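Local coordinates for protein methylmalonyl-CoA carboxyltransferase 12S subunit (Propionibacterium freudenreichii, PDB 1ON3) that catalyses the transfer of the carboxyl group of methylmalonyl-CoA to the biotin of the 1.3S subunit, as the hexameric core of the transcarboxylase complex, at residues Val168-Ile173 and Ala187-Ile192; Ile299-Asp304 and Arg322-Ser327; Met439-Ala444 and Glu468-Ala473. All blocks are in the same frame, centred on the assembly; numbering follows the deposited sequence.

Interactions 1 and 2 both lie at strands of the two mixed sheets of this duplicated crotonase-like chain, whereas interaction 3 joins two helices far from its centre. Their chemistry follows their place in the fold. In 168-173 with 187-192, deep in the N-terminal sheet, backbone bonds at the start of a parallel strand pair are joined by one from an aspartate side chain, and every touching residue is buried. In 299-304 with 322-327, about 24 Å away between centres, a carboxylate holds a hairpin turn and waters fill in beside it. Interaction 3 has no direct hydrogen bond across its segments; it rests on a tyrosine ring against alanines and on a water held by a glutamine. Interactions 1 and 3 also meet a second subunit.

Interaction 1: Val168-Ile173 and Ala187-Ile192; sequences VPQIAI and ALTDFI
Parallel strands 170-175 and 191-195 are neighbours in the N-terminal sheet of the crotonase-like fold, and this contact is where their pairing begins. Ile171 pairs with Phe191 and Ala172 with Ile192; the Ala172 N to Phe191 O bond is short, 2.8 Å, and nearly straight at 171°. One residue earlier the ladder changes character. Gln170 O accepts Asp190 N at 2.8 Å and, weakly, Phe191 N, while Gln170 N turns to a side chain, giving its hydrogen to the anti side of Asp190 OD1 at 3.0 Å. Asp190 CG stands beside its own backbone N (chi1 -58°), which brings the carboxylate back to the strand start. A water lies within hydrogen-bonding distance of Val168 O and Asp190 OD1 and accepts from Gln170 NE2, which also bonds Asn161 O. Thr189 CB rests 3.7 Å from Gln170 CB, and its hydroxyl is bound to Pro186 O. Asp190 OD2 accepts a bond from Asn520 of a second subunit. Replacing Asp190 by an alanine would probably leave Gln170 N without its acceptor and Asn520 of the second subunit without its mate. A single buried carboxylate thus joins the start of the strand pairing to the subunit interface.

Interaction 2: Ile299-Asp304 and Arg322-Ser327; sequences IVDWGD and RVNGRS
Both carboxylate oxygens of Asp301 are gripped by backbone N-H groups of the turn 323-326: Gly325 N reaches OD1 at 2.7 Å and Asn324 N reaches OD2 at 2.9 Å. Each donor comes in on the syn side of its oxygen, yet lies well out of the carboxylate plane, by 28° and 27°, and neither bond is straight. Asp301 CG sits anti to its own carbonyl carbon (chi1 -75°), and the side chain leads directly toward the turn. The same residue is held by its backbone, since Asp301 N donates to Arg322 O at 2.8 Å. The three bonds hold the residue by its backbone and by its carboxylate. The carboxylate has further partners in Asn269 N at OD1 and Arg496, which forms a salt bridge with OD2; the nearby positive charge would probably favour the ionised form. Val300 packs its CB against Arg322 O at 3.7 Å.

Farther along, water carries the contact. One molecule accepts from Arg322 N and sits within bonding distance of Asp301 O and Asp304 O, and a second spans Asp304 OD1 and Arg322 NH1. Asp304 OD1 and Arg322 NH1 are 4.4 Å apart, too far for a salt bridge; OD1 instead pairs with Lys250, and Arg322 NH2 bonds Ser253 OG. Asn324 and Gly325 both have positive phi, as a type I' turn requires, and Val323 and Arg326 exchange backbone bonds across it. This is a tight two-residue beta hairpin joining strands 316-323 and 326-333 of the C-terminal sheet, with its turn amides held by an aspartate from the loop between helix 293-299 and strand 305-308.

Interaction 3: Met439-Ala444 and Glu468-Ala473; sequences MGAEGA and EEYQNA
Helix 441-448 starts against helix 459-474, its first turn coming closest where Ala441 CA lies 5.3 Å from Gln471 CA. Gly440, at the N-cap position, accepts the backbone bond of Ala444 N. The principal side chain is Tyr470, whose ring is swung toward this first turn with CG anti to the backbone N (chi1 -166°). Ala444 CB rests over one face of the Tyr470 ring, 3.6 Å from its centroid and 21° off the normal, a CH-pi contact displaced toward the rim at CZ and CE2. Ala441 approaches the same ring obliquely, its CA 3.5 Å from Tyr470 CD2 and its CB a little farther off. Met439 O lies at the ring's edge, near its plane, 4.1 Å from Tyr470 CE2.

Small alanines facing one large ring let two helices of the C-terminal crotonase-like domain come together beside a ligand pocket, for Met439 touches bound methylmalonyl-CoA. The tyrosine also reaches beyond its own chain, its hydroxyl bonding to Ile144 O of a second subunit, and Ile144 of that subunit packs on Met439 and Ala444 as well.

Gln471 adds the polar part. Its chain bends at chi2 (70°) and carries Gln471 OE1 to within 3.5 Å of Ala441 CB. A water donates to Gln471 OE1 at 2.7 Å and accepts from Ala441 N, an amide at the start of helix 441-448, where the helix's own bonding has no acceptor for it. Within helix 459-474, Glu468 OE2 accepts Asn472 ND2 and forms a salt bridge with Lys7 of a third subunit.

Interaction 1: Val168-Ile173 and Ala187-Ile192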
loop_
_atom_site.group_PDB
_atom_site.type_symbol
_atom_site.label_atom_id
_atom_site.label_comp_id
_atom_site.label_asym_id
_atom_site.label_seq_id
_atom_site.Cartn_x
_atom_site.Cartn_y
_atom_site.Cartn_z
ATOM N N VAL E 168 0.244 -13.638 -16.459
ATOM C CA VAL E 168 1.218 -14.534 -17.088
ATOM C C VAL E 168 0.752 -14.702 -18.536
ATOM O O VAL E 168 -0.443 -14.718 -18.798
ATOM C CB VAL E 168 1.317 -15.927 -16.398
ATOM C CG1 VAL E 168 1.832 -15.762 -14.971
ATOM C CG2 VAL E 168 -0.037 -16.636 -16.416
ATOM N N PRO E 169 1.689 -14.801 -19.497
ATOM C CA PRO E 169 1.290 -14.955 -20.900
ATOM C C PRO E 169 0.567 -16.276 -21.114
ATOM O O PRO E 169 0.936 -17.283 -20.511
ATOM C CB PRO E 169 2.622 -14.915 -21.656
ATOM C CG PRO E 169 3.573 -14.258 -20.701
ATOM C CD PRO E 169 3.157 -14.820 -19.373
ATOM N N GLN E 170 -0.458 -16.264 -21.969
ATOM C CA GLN E 170 -1.236 -17.463 -22.270
ATOM C C GLN E 170 -1.273 -17.657 -23.779
ATOM O O GLN E 170 -1.731 -16.777 -24.513
ATOM C CB GLN E 170 -2.675 -17.329 -21.749
ATOM C CG GLN E 170 -2.812 -17.096 -20.262
ATOM C CD GLN E 170 -4.261 -16.938 -19.860
ATOM O OE1 GLN E 170 -4.978 -17.928 -19.709
ATOM N NE2 GLN E 170 -4.709 -15.687 -19.708
ATOM N N ILE E 171 -0.769 -18.806 -24.225
ATOM C CA ILE E 171 -0.691 -19.154 -25.638
ATOM C C ILE E 171 -1.543 -20.393 -25.950
ATOM O O ILE E 171 -1.385 -21.448 -25.335
ATOM C CB ILE E 171 0.786 -19.430 -26.033
ATOM C CG1 ILE E 171 1.609 -18.154 -25.819
ATOM C CG2 ILE E 171 0.890 -19.888 -27.492
ATOM C CD1 ILE E 171 3.135 -18.360 -25.919
ATOM N N ALA E 172 -2.449 -20.254 -26.904
ATOM C CA ALA E 172 -3.293 -21.368 -27.285
ATOM C C ALA E 172 -2.852 -21.891 -28.642
ATOM O O ALA E 172 -2.564 -21.110 -29.554
ATOM C CB ALA E 172 -4.736 -20.923 -27.349
ATOM N N ILE E 173 -2.780 -23.209 -28.771
ATOM C CA ILE E 173 -2.432 -23.820 -30.052
ATOM C C ILE E 173 -3.581 -24.759 -30.411
ATOM O O ILE E 173 -3.800 -25.758 -29.722
ATOM C CB ILE E 173 -1.120 -24.653 -29.980
ATOM C CG1 ILE E 173 0.047 -23.786 -29.513
ATOM C CG2 ILE E 173 -0.785 -25.214 -31.356
ATOM C CD1 ILE E 173 0.399 -23.985 -28.048
ATOM N N ALA E 187 -9.931 -17.684 -27.147
ATOM C CA ALA E 187 -10.202 -16.257 -27.325
ATOM C C ALA E 187 -9.775 -15.455 -26.110
ATOM O O ALA E 187 -9.411 -14.298 -26.228
ATOM C CB ALA E 187 -11.704 -16.024 -27.585
ATOM N N LEU E 188 -9.843 -16.069 -24.938
ATOM C CA LEU E 188 -9.472 -15.384 -23.700
ATOM C C LEU E 188 -7.972 -15.475 -23.385
ATOM O O LEU E 188 -7.495 -14.834 -22.446
ATOM C CB LEU E 188 -10.322 -15.939 -22.546
ATOM C CG LEU E 188 -11.833 -15.613 -22.617
ATOM C CD1 LEU E 188 -12.597 -16.424 -21.573
ATOM C CD2 LEU E 188 -12.066 -14.117 -22.392
ATOM N N THR E 189 -7.225 -16.269 -24.154
ATOM C CA THR E 189 -5.775 -16.361 -23.940
ATOM C C THR E 189 -5.220 -15.178 -24.727
ATOM O O THR E 189 -5.988 -14.389 -25.273
ATOM C CB THR E 189 -5.150 -17.669 -24.501
ATOM O OG1 THR E 189 -5.299 -17.712 -25.932
ATOM C CG2 THR E 189 -5.822 -18.918 -23.856
ATOM N N ASP E 190 -3.904 -15.037 -24.811
ATOM C CA ASP E 190 -3.377 -13.882 -25.547
ATOM C C ASP E 190 -3.145 -14.090 -27.033
ATOM O O ASP E 190 -3.416 -13.189 -27.833
ATOM C CB ASP E 190 -2.089 -13.405 -24.901
ATOM C CG ASP E 190 -2.291 -13.028 -23.456
ATOM O OD1 ASP E 190 -1.614 -13.619 -22.598
ATOM O OD2 ASP E 190 -3.139 -12.150 -23.186
ATOM N N PHE E 191 -2.619 -15.259 -27.397
ATOM C CA PHE E 191 -2.341 -15.577 -28.787
ATOM C C PHE E 191 -2.849 -16.938 -29.193
ATOM O O PHE E 191 -2.668 -17.911 -28.462
ATOM C CB PHE E 191 -0.841 -15.552 -29.069
ATOM C CG PHE E 191 -0.212 -14.219 -28.826
ATOM C CD1 PHE E 191 0.368 -13.921 -27.599
ATOM C CD2 PHE E 191 -0.253 -13.244 -29.805
ATOM C CE1 PHE E 191 0.906 -12.648 -27.350
ATOM C CE2 PHE E 191 0.273 -11.979 -29.568
ATOM C CZ PHE E 191 0.854 -11.682 -28.338
ATOM N N ILE E 192 -3.483 -17.003 -30.362
ATOM C CA ILE E 192 -3.956 -18.281 -30.881
ATOM C C ILE E 192 -3.145 -18.682 -32.111
ATOM O O ILE E 192 -3.084 -17.921 -33.079
ATOM C CB ILE E 192 -5.436 -18.236 -31.317
ATOM C CG1 ILE E 192 -6.334 -17.940 -30.112
ATOM C CG2 ILE E 192 -5.817 -19.583 -31.952
ATOM C CD1 ILE E 192 -7.809 -17.729 -30.497
HETATM O O HOH W 1 -2.451 -13.337 -20.072
#

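Interaction 2: Ile299-Asp304 and Arg322-Ser327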
loop_
_atom_site.group_PDB
_atom_site.type_symbol
_atom_site.label_atom_id
_atom_site.label_comp_id
_atom_site.label_asym_id
_atom_site.label_seq_id
_atom_site.Cartn_x
_atom_site.Cartn_y
_atom_site.Cartn_z
ATOM N N ILE E 299 15.680 -1.640 -39.440
ATOM C CA ILE E 299 15.883 -1.003 -38.150
ATOM C C ILE E 299 15.915 -1.947 -36.949
ATOM O O ILE E 299 16.437 -1.588 -35.897
ATOM C CB ILE E 299 14.846 0.105 -37.897
ATOM C CG1 ILE E 299 13.437 -0.476 -37.845
ATOM C CG2 ILE E 299 14.921 1.139 -39.023
ATOM C CD1 ILE E 299 12.384 0.549 -37.457
ATOM N N VAL E 300 15.376 -3.152 -37.097
ATOM C CA VAL E 300 15.379 -4.098 -35.983
ATOM C C VAL E 300 16.580 -5.039 -36.071
ATOM O O VAL E 300 17.127 -5.261 -37.155
ATOM C CB VAL E 300 14.061 -4.938 -35.939
ATOM C CG1 VAL E 300 12.867 -4.010 -35.888
ATOM C CG2 VAL E 300 13.957 -5.855 -37.141
ATOM N N ASP E 301 16.982 -5.590 -34.924
ATOM C CA ASP E 301 18.128 -6.496 -34.855
ATOM C C ASP E 301 18.075 -7.619 -35.875
ATOM O O ASP E 301 17.109 -8.371 -35.934
ATOM C CB ASP E 301 18.245 -7.135 -33.461
ATOM C CG ASP E 301 18.779 -6.181 -32.403
ATOM O OD1 ASP E 301 19.065 -6.663 -31.278
ATOM O OD2 ASP E 301 18.913 -4.968 -32.683
ATOM N N TRP E 302 19.129 -7.746 -36.671
ATOM C CA TRP E 302 19.216 -8.814 -37.666
ATOM C C TRP E 302 18.088 -8.842 -38.700
ATOM O O TRP E 302 17.974 -9.805 -39.463
ATOM C CB TRP E 302 19.253 -10.174 -36.959
ATOM C CG TRP E 302 20.022 -10.169 -35.677
ATOM C CD1 TRP E 302 19.516 -10.261 -34.413
ATOM C CD2 TRP E 302 21.443 -10.080 -35.536
ATOM N NE1 TRP E 302 20.535 -10.237 -33.488
ATOM C CE2 TRP E 302 21.729 -10.125 -34.151
ATOM C CE3 TRP E 302 22.503 -9.968 -36.446
ATOM C CZ2 TRP E 302 23.033 -10.062 -33.654
ATOM C CZ3 TRP E 302 23.803 -9.906 -35.950
ATOM C CH2 TRP E 302 24.053 -9.954 -34.567
ATOM N N GLY E 303 17.263 -7.800 -38.739
ATOM C CA GLY E 303 16.148 -7.770 -39.678
ATOM C C GLY E 303 15.076 -8.787 -39.290
ATOM O O GLY E 303 14.151 -9.076 -40.061
ATOM N N ASP E 304 15.192 -9.313 -38.077
ATOM C CA ASP E 304 14.273 -10.332 -37.585
ATOM C C ASP E 304 13.011 -9.786 -36.923
ATOM O O ASP E 304 13.063 -8.873 -36.104
ATOM C CB ASP E 304 15.015 -11.248 -36.598
ATOM C CG ASP E 304 14.151 -12.376 -36.080
ATOM O OD1 ASP E 304 13.835 -12.382 -34.875
ATOM O OD2 ASP E 304 13.779 -13.257 -36.877
ATOM N N ARG E 322 13.256 -6.948 -31.999
ATOM C CA ARG E 322 14.167 -6.548 -30.952
ATOM C C ARG E 322 15.079 -5.421 -31.396
ATOM O O ARG E 322 15.444 -5.314 -32.576
ATOM C CB ARG E 322 15.012 -7.740 -30.499
ATOM C CG ARG E 322 14.249 -8.752 -29.640
ATOM C CD ARG E 322 15.139 -9.908 -29.241
ATOM N NE ARG E 322 14.377 -10.964 -28.582
ATOM C CZ ARG E 322 13.936 -12.066 -29.176
ATOM N NH1 ARG E 322 14.175 -12.283 -30.463
ATOM N NH2 ARG E 322 13.249 -12.956 -28.472
ATOM N N VAL E 323 15.406 -4.553 -30.449
ATOM C CA VAL E 323 16.337 -3.471 -30.719
ATOM C C VAL E 323 17.368 -3.597 -29.609
ATOM O O VAL E 323 17.035 -3.494 -28.431
ATOM C CB VAL E 323 15.660 -2.082 -30.674
ATOM C CG1 VAL E 323 16.718 -0.995 -30.908
ATOM C CG2 VAL E 323 14.583 -1.991 -31.770
ATOM N N ASN E 324 18.617 -3.846 -29.989
ATOM C CA ASN E 324 19.689 -4.026 -29.013
ATOM C C ASN E 324 19.316 -5.158 -28.050
ATOM O O ASN E 324 19.579 -5.084 -26.848
ATOM C CB ASN E 324 19.931 -2.735 -28.233
ATOM C CG ASN E 324 20.415 -1.584 -29.124
ATOM O OD1 ASN E 324 20.211 -0.420 -28.793
ATOM N ND2 ASN E 324 21.065 -1.910 -30.238
ATOM N N GLY E 325 18.690 -6.200 -28.594
ATOM C CA GLY E 325 18.296 -7.353 -27.792
ATOM C C GLY E 325 17.015 -7.240 -26.988
ATOM O O GLY E 325 16.542 -8.236 -26.437
ATOM N N ARG E 326 16.439 -6.043 -26.924
ATOM C CA ARG E 326 15.216 -5.819 -26.152
ATOM C C ARG E 326 13.956 -6.062 -26.983
ATOM O O ARG E 326 13.841 -5.550 -28.107
ATOM C CB ARG E 326 15.204 -4.367 -25.627
ATOM C CG ARG E 326 14.018 -3.957 -24.777
ATOM C CD ARG E 326 13.899 -2.429 -24.746
ATOM N NE ARG E 326 15.135 -1.774 -24.292
ATOM C CZ ARG E 326 15.546 -1.772 -23.025
ATOM N NH1 ARG E 326 14.816 -2.372 -22.097
ATOM N NH2 ARG E 326 16.698 -1.206 -22.691
ATOM N N SER E 327 13.019 -6.843 -26.435
ATOM C CA SER E 327 11.754 -7.104 -27.116
ATOM C C SER E 327 10.985 -5.799 -27.270
ATOM O O SER E 327 10.897 -5.013 -26.322
ATOM C CB SER E 327 10.849 -8.068 -26.325
ATOM O OG SER E 327 11.360 -9.390 -26.273
HETATM O O HOH W 2 14.733 -8.276 -34.215
HETATM O O HOH W 3 14.535 -10.596 -33.009
#

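Interaction 3: Met439-Ala444 and Glu468-Ala473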
loop_
_atom_site.group_PDB
_atom_site.type_symbol
_atom_site.label_atom_id
_atom_site.label_comp_id
_atom_site.label_asym_id
_atom_site.label_seq_id
_atom_site.Cartn_x
_atom_site.Cartn_y
_atom_site.Cartn_z
ATOM N N MET E 439 -5.402 17.990 -41.782
ATOM C CA MET E 439 -5.983 17.477 -43.018
ATOM C C MET E 439 -5.120 17.978 -44.178
ATOM O O MET E 439 -4.273 18.864 -43.992
ATOM C CB MET E 439 -7.443 17.935 -43.178
ATOM C CG MET E 439 -7.642 19.365 -43.650
ATOM S SD MET E 439 -9.361 19.886 -43.402
ATOM C CE MET E 439 -10.222 19.040 -44.713
ATOM N N GLY E 440 -5.315 17.401 -45.359
ATOM C CA GLY E 440 -4.531 17.807 -46.521
ATOM C C GLY E 440 -4.646 19.287 -46.847
ATOM O O GLY E 440 -5.724 19.862 -46.743
ATOM N N ALA E 441 -3.541 19.911 -47.246
ATOM C CA ALA E 441 -3.552 21.339 -47.568
ATOM C C ALA E 441 -4.658 21.698 -48.554
ATOM O O ALA E 441 -5.321 22.724 -48.400
ATOM C CB ALA E 441 -2.195 21.771 -48.128
ATOM N N GLU E 442 -4.869 20.855 -49.559
ATOM C CA GLU E 442 -5.904 21.129 -50.549
ATOM C C GLU E 442 -7.299 21.128 -49.944
ATOM O O GLU E 442 -8.085 22.042 -50.184
ATOM C CB GLU E 442 -5.860 20.106 -51.683
ATOM C CG GLU E 442 -6.963 20.313 -52.705
ATOM C CD GLU E 442 -6.902 19.319 -53.844
ATOM O OE1 GLU E 442 -7.779 19.382 -54.732
ATOM O OE2 GLU E 442 -5.980 18.476 -53.851
ATOM N N GLY E 443 -7.605 20.088 -49.175
ATOM C CA GLY E 443 -8.912 19.983 -48.547
ATOM C C GLY E 443 -9.187 21.144 -47.613
ATOM O O GLY E 443 -10.305 21.667 -47.562
ATOM N N ALA E 444 -8.165 21.547 -46.866
ATOM C CA ALA E 444 -8.302 22.662 -45.944
ATOM C C ALA E 444 -8.639 23.920 -46.739
ATOM O O ALA E 444 -9.678 24.546 -46.522
ATOM C CB ALA E 444 -7.006 22.865 -45.168
ATOM N N GLU E 468 -0.396 26.297 -51.160
ATOM C CA GLU E 468 1.044 26.379 -50.940
ATOM C C GLU E 468 1.300 26.991 -49.563
ATOM O O GLU E 468 2.117 26.487 -48.792
ATOM C CB GLU E 468 1.669 27.245 -52.040
ATOM C CG GLU E 468 3.186 27.367 -52.018
ATOM C CD GLU E 468 3.903 26.029 -52.125
ATOM O OE1 GLU E 468 3.338 25.078 -52.715
ATOM O OE2 GLU E 468 5.047 25.935 -51.630
ATOM N N GLU E 469 0.584 28.075 -49.269
ATOM C CA GLU E 469 0.681 28.784 -47.997
ATOM C C GLU E 469 0.370 27.879 -46.810
ATOM O O GLU E 469 1.119 27.849 -45.833
ATOM C CB GLU E 469 -0.299 29.957 -47.962
ATOM C CG GLU E 469 0.116 31.173 -48.771
ATOM C CD GLU E 469 -0.859 32.328 -48.604
ATOM O OE1 GLU E 469 -1.214 32.646 -47.447
ATOM O OE2 GLU E 469 -1.265 32.920 -49.624
ATOM N N TYR E 470 -0.743 27.163 -46.905
ATOM C CA TYR E 470 -1.186 26.256 -45.847
ATOM C C TYR E 470 -0.168 25.131 -45.654
ATOM O O TYR E 470 0.244 24.837 -44.535
ATOM C CB TYR E 470 -2.550 25.665 -46.206
ATOM C CG TYR E 470 -3.259 24.978 -45.049
ATOM C CD1 TYR E 470 -4.009 25.714 -44.121
ATOM C CD2 TYR E 470 -3.175 23.591 -44.879
ATOM C CE1 TYR E 470 -4.664 25.086 -43.049
ATOM C CE2 TYR E 470 -3.820 22.951 -43.811
ATOM C CZ TYR E 470 -4.561 23.703 -42.900
ATOM O OH TYR E 470 -5.194 23.072 -41.848
ATOM N N GLN E 471 0.231 24.505 -46.757
ATOM C CA GLN E 471 1.198 23.418 -46.728
ATOM C C GLN E 471 2.476 23.817 -45.996
ATOM O O GLN E 471 2.964 23.095 -45.110
ATOM C CB GLN E 471 1.536 23.011 -48.165
ATOM C CG GLN E 471 2.593 21.922 -48.322
ATOM C CD GLN E 471 2.104 20.554 -47.878
ATOM O OE1 GLN E 471 0.928 20.221 -48.037
ATOM N NE2 GLN E 471 3.010 19.746 -47.340
ATOM N N ASN E 472 3.021 24.971 -46.366
ATOM C CA ASN E 472 4.255 25.445 -45.762
ATOM C C ASN E 472 4.084 25.977 -44.354
ATOM O O ASN E 472 5.036 25.987 -43.581
ATOM C CB ASN E 472 4.889 26.539 -46.626
ATOM C CG ASN E 472 5.272 26.042 -48.004
ATOM O OD1 ASN E 472 5.824 24.952 -48.148
ATOM N ND2 ASN E 472 4.992 26.847 -49.026
ATOM N N ALA E 473 2.880 26.433 -44.024
ATOM C CA ALA E 473 2.636 26.977 -42.696
ATOM C C ALA E 473 2.414 25.903 -41.628
ATOM O O ALA E 473 2.733 26.114 -40.458
ATOM C CB ALA E 473 1.435 27.917 -42.736
HETATM O O HOH W 4 -0.961 18.480 -47.229
#